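Creatinine amidohydrolase (Nostoc punctiforme PCC 73102, PDB 3NO4) is a metal-binding member of the creatininase superfamily that probably hydrolyses carbon-nitrogen bonds in linear amides. Local coordinates at residues S121-I126 with Q156-Q161. Residues are numbered along the deposited sequence; the frame is centred on the assembly and turned at random. Where two conformers were deposited one is given.
Sequences SKFYFI and QQVQCQ
Ser121 O accepts Gln159 N at 2.8 Å, the first rung of a parallel pairing that ends a beta-alpha-beta unit, with helix 132-150 making the crossover and strand 159-164 at the margin of this chain's sheet. A water also links Ser121 OG to Gln157 O. Lys122, its chain bent at chi2 (-86°), runs alongside Gln159, and NZ reaches OE1 at 2.6 Å from above the amide's carbonyl plane. The same ammonium binds Phe263 O and Ala266 O, tying the C-terminal end to the sheet; a methionine here would probably leave those carbonyls and OE1 without their shared donor. Phe123 uses both its backbone polar atoms on this neighbour: N donates almost straight (174°) to Gln159 O, and O accepts Gln161 N. Its ring, on the face packed by helix 101-118, sets CE1 3.9 Å from Val158 CG1, while Cys160 SG sits obliquely, 5.0 Å from the ring centroid. Tyr124 returns to the Lys122 face beside Gln161, ring and amide planes 79° apart, and one water joins its OH to Gln161 NE2. Phe125 N closes the ladder on Gln161 O at 2.8 Å, and that same oxygen lies at the edge of the Phe125 ring, 3.7 Å from CD1.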
loop_
_atom_site.group_PDB
_atom_site.type_symbol
_atom_site.label_atom_id
_atom_site.label_comp_id
_atom_site.label_asym_id
_atom_site.label_seq_id
_atom_site.Cartn_x
_atom_site.Cartn_y
_atom_site.Cartn_z
ATOM N N SER A 121 15.765 -21.345 4.664
ATOM C CA SER A 121 14.933 -21.694 3.522
ATOM C C SER A 121 13.727 -22.627 3.801
ATOM O O SER A 121 12.903 -22.831 2.913
ATOM C CB SER A 121 15.838 -22.270 2.426
ATOM O OG SER A 121 16.306 -23.537 2.791
ATOM N N LYS A 122 13.621 -23.159 5.012
ATOM C CA LYS A 122 12.484 -23.964 5.408
ATOM C C LYS A 122 11.802 -23.268 6.573
ATOM O O LYS A 122 12.308 -23.317 7.696
ATOM C CB LYS A 122 12.970 -25.363 5.773
ATOM C CG LYS A 122 13.574 -26.149 4.585
ATOM C CD LYS A 122 12.500 -26.891 3.782
ATOM C CE LYS A 122 13.106 -27.938 2.833
ATOM N NZ LYS A 122 12.044 -28.738 2.139
ATOM N N PHE A 123 10.670 -22.610 6.287
ATOM C CA PHE A 123 9.884 -21.868 7.271
ATOM C C PHE A 123 8.602 -22.631 7.636
ATOM O O PHE A 123 7.679 -22.762 6.791
ATOM C CB PHE A 123 9.530 -20.485 6.739
ATOM C CG PHE A 123 10.699 -19.623 6.521
ATOM C CD1 PHE A 123 11.469 -19.742 5.345
ATOM C CD2 PHE A 123 11.061 -18.672 7.451
ATOM C CE1 PHE A 123 12.563 -18.936 5.128
ATOM C CE2 PHE A 123 12.176 -17.871 7.248
ATOM C CZ PHE A 123 12.916 -17.989 6.076
ATOM N N TYR A 124 8.568 -23.166 8.852
ATOM C CA TYR A 124 7.453 -24.016 9.362
ATOM C C TYR A 124 6.668 -23.215 10.401
ATOM O O TYR A 124 7.196 -22.929 11.503
ATOM C CB TYR A 124 8.038 -25.292 9.971
ATOM C CG TYR A 124 7.069 -26.411 10.207
ATOM C CD1 TYR A 124 6.542 -27.124 9.148
ATOM C CD2 TYR A 124 6.696 -26.790 11.503
ATOM C CE1 TYR A 124 5.672 -28.190 9.355
ATOM C CE2 TYR A 124 5.829 -27.861 11.716
ATOM C CZ TYR A 124 5.316 -28.543 10.627
ATOM O OH TYR A 124 4.465 -29.587 10.806
ATOM N N PHE A 125 5.501 -22.713 9.997
ATOM C CA PHE A 125 4.645 -21.895 10.850
ATOM C C PHE A 125 3.695 -22.833 11.578
ATOM O O PHE A 125 2.841 -23.448 10.930
ATOM C CB PHE A 125 3.820 -20.887 10.068
ATOM C CG PHE A 125 4.645 -19.779 9.481
ATOM C CD1 PHE A 125 5.366 -19.979 8.314
ATOM C CD2 PHE A 125 4.771 -18.566 10.148
ATOM C CE1 PHE A 125 6.184 -18.895 7.766
ATOM C CE2 PHE A 125 5.569 -17.520 9.614
ATOM C CZ PHE A 125 6.262 -17.715 8.427
ATOM N N ILE A 126 3.811 -22.897 12.908
ATOM C CA ILE A 126 2.916 -23.736 13.714
ATOM C C ILE A 126 1.865 -22.795 14.198
ATOM O O ILE A 126 2.138 -21.884 14.993
ATOM C CB ILE A 126 3.607 -24.413 14.856
ATOM C CG1 ILE A 126 4.569 -25.486 14.318
ATOM C CG2 ILE A 126 2.587 -25.051 15.799
ATOM C CD1 ILE A 126 5.510 -26.098 15.411
ATOM N N GLN A 156 14.789 -19.555 -4.920
ATOM C CA GLN A 156 14.136 -20.771 -5.480
ATOM C C GLN A 156 13.959 -21.924 -4.468
ATOM O O GLN A 156 12.995 -22.683 -4.540
ATOM C CB GLN A 156 14.874 -21.221 -6.747
ATOM C CG GLN A 156 14.193 -22.336 -7.472
ATOM C CD GLN A 156 14.854 -22.704 -8.780
ATOM O OE1 GLN A 156 15.416 -21.858 -9.499
ATOM N NE2 GLN A 156 14.773 -23.988 -9.106
ATOM N N GLN A 157 14.861 -21.998 -3.505
ATOM C CA GLN A 157 14.830 -22.976 -2.444
ATOM C C GLN A 157 13.860 -22.627 -1.295
ATOM O O GLN A 157 13.560 -23.505 -0.521
ATOM C CB GLN A 157 16.246 -23.209 -1.863
ATOM C CG GLN A 157 17.146 -24.018 -2.804
ATOM C CD GLN A 157 17.457 -23.294 -4.094
ATOM O OE1 GLN A 157 18.000 -22.181 -4.068
ATOM N NE2 GLN A 157 17.075 -23.896 -5.241
ATOM N N VAL A 158 13.411 -21.372 -1.168
ATOM C CA VAL A 158 12.681 -20.941 0.033
ATOM C C VAL A 158 11.272 -21.534 -0.023
ATOM O O VAL A 158 10.562 -21.423 -1.058
ATOM C CB VAL A 158 12.624 -19.412 0.193
ATOM C CG1 VAL A 158 11.630 -18.989 1.326
ATOM C CG2 VAL A 158 14.050 -18.853 0.444
ATOM N N GLN A 159 10.912 -22.182 1.083
ATOM C CA GLN A 159 9.629 -22.874 1.208
ATOM C C GLN A 159 9.007 -22.488 2.526
ATOM O O GLN A 159 9.713 -22.451 3.545
ATOM C CB GLN A 159 9.831 -24.383 1.195
ATOM C CG GLN A 159 10.383 -24.915 -0.089
ATOM C CD GLN A 159 10.698 -26.389 -0.054
ATOM O OE1 GLN A 159 10.372 -27.099 0.909
ATOM N NE2 GLN A 159 11.331 -26.873 -1.119
ATOM N N CYS A 160 7.709 -22.191 2.493
ATOM C CA CYS A 160 6.932 -21.969 3.692
ATOM C C CYS A 160 5.803 -22.984 3.760
ATOM O O CYS A 160 5.232 -23.376 2.711
ATOM C CB CYS A 160 6.350 -20.558 3.710
ATOM S SG CYS A 160 7.549 -19.201 3.677
ATOM N N GLN A 161 5.500 -23.425 4.980
ATOM C CA GLN A 161 4.337 -24.297 5.253
ATOM C C GLN A 161 3.727 -23.869 6.586
ATOM O O GLN A 161 4.464 -23.473 7.519
ATOM C CB GLN A 161 4.724 -25.786 5.318
ATOM C CG GLN A 161 3.508 -26.768 5.282
ATOM C CD GLN A 161 3.776 -28.148 5.849
ATOM O OE1 GLN A 161 4.738 -28.806 5.488
ATOM N NE2 GLN A 161 2.885 -28.604 6.720
HETATM O O HOH W 1 14.402 -25.310 1.038
HETATM O O HOH W 2 3.304 -30.732 8.780
#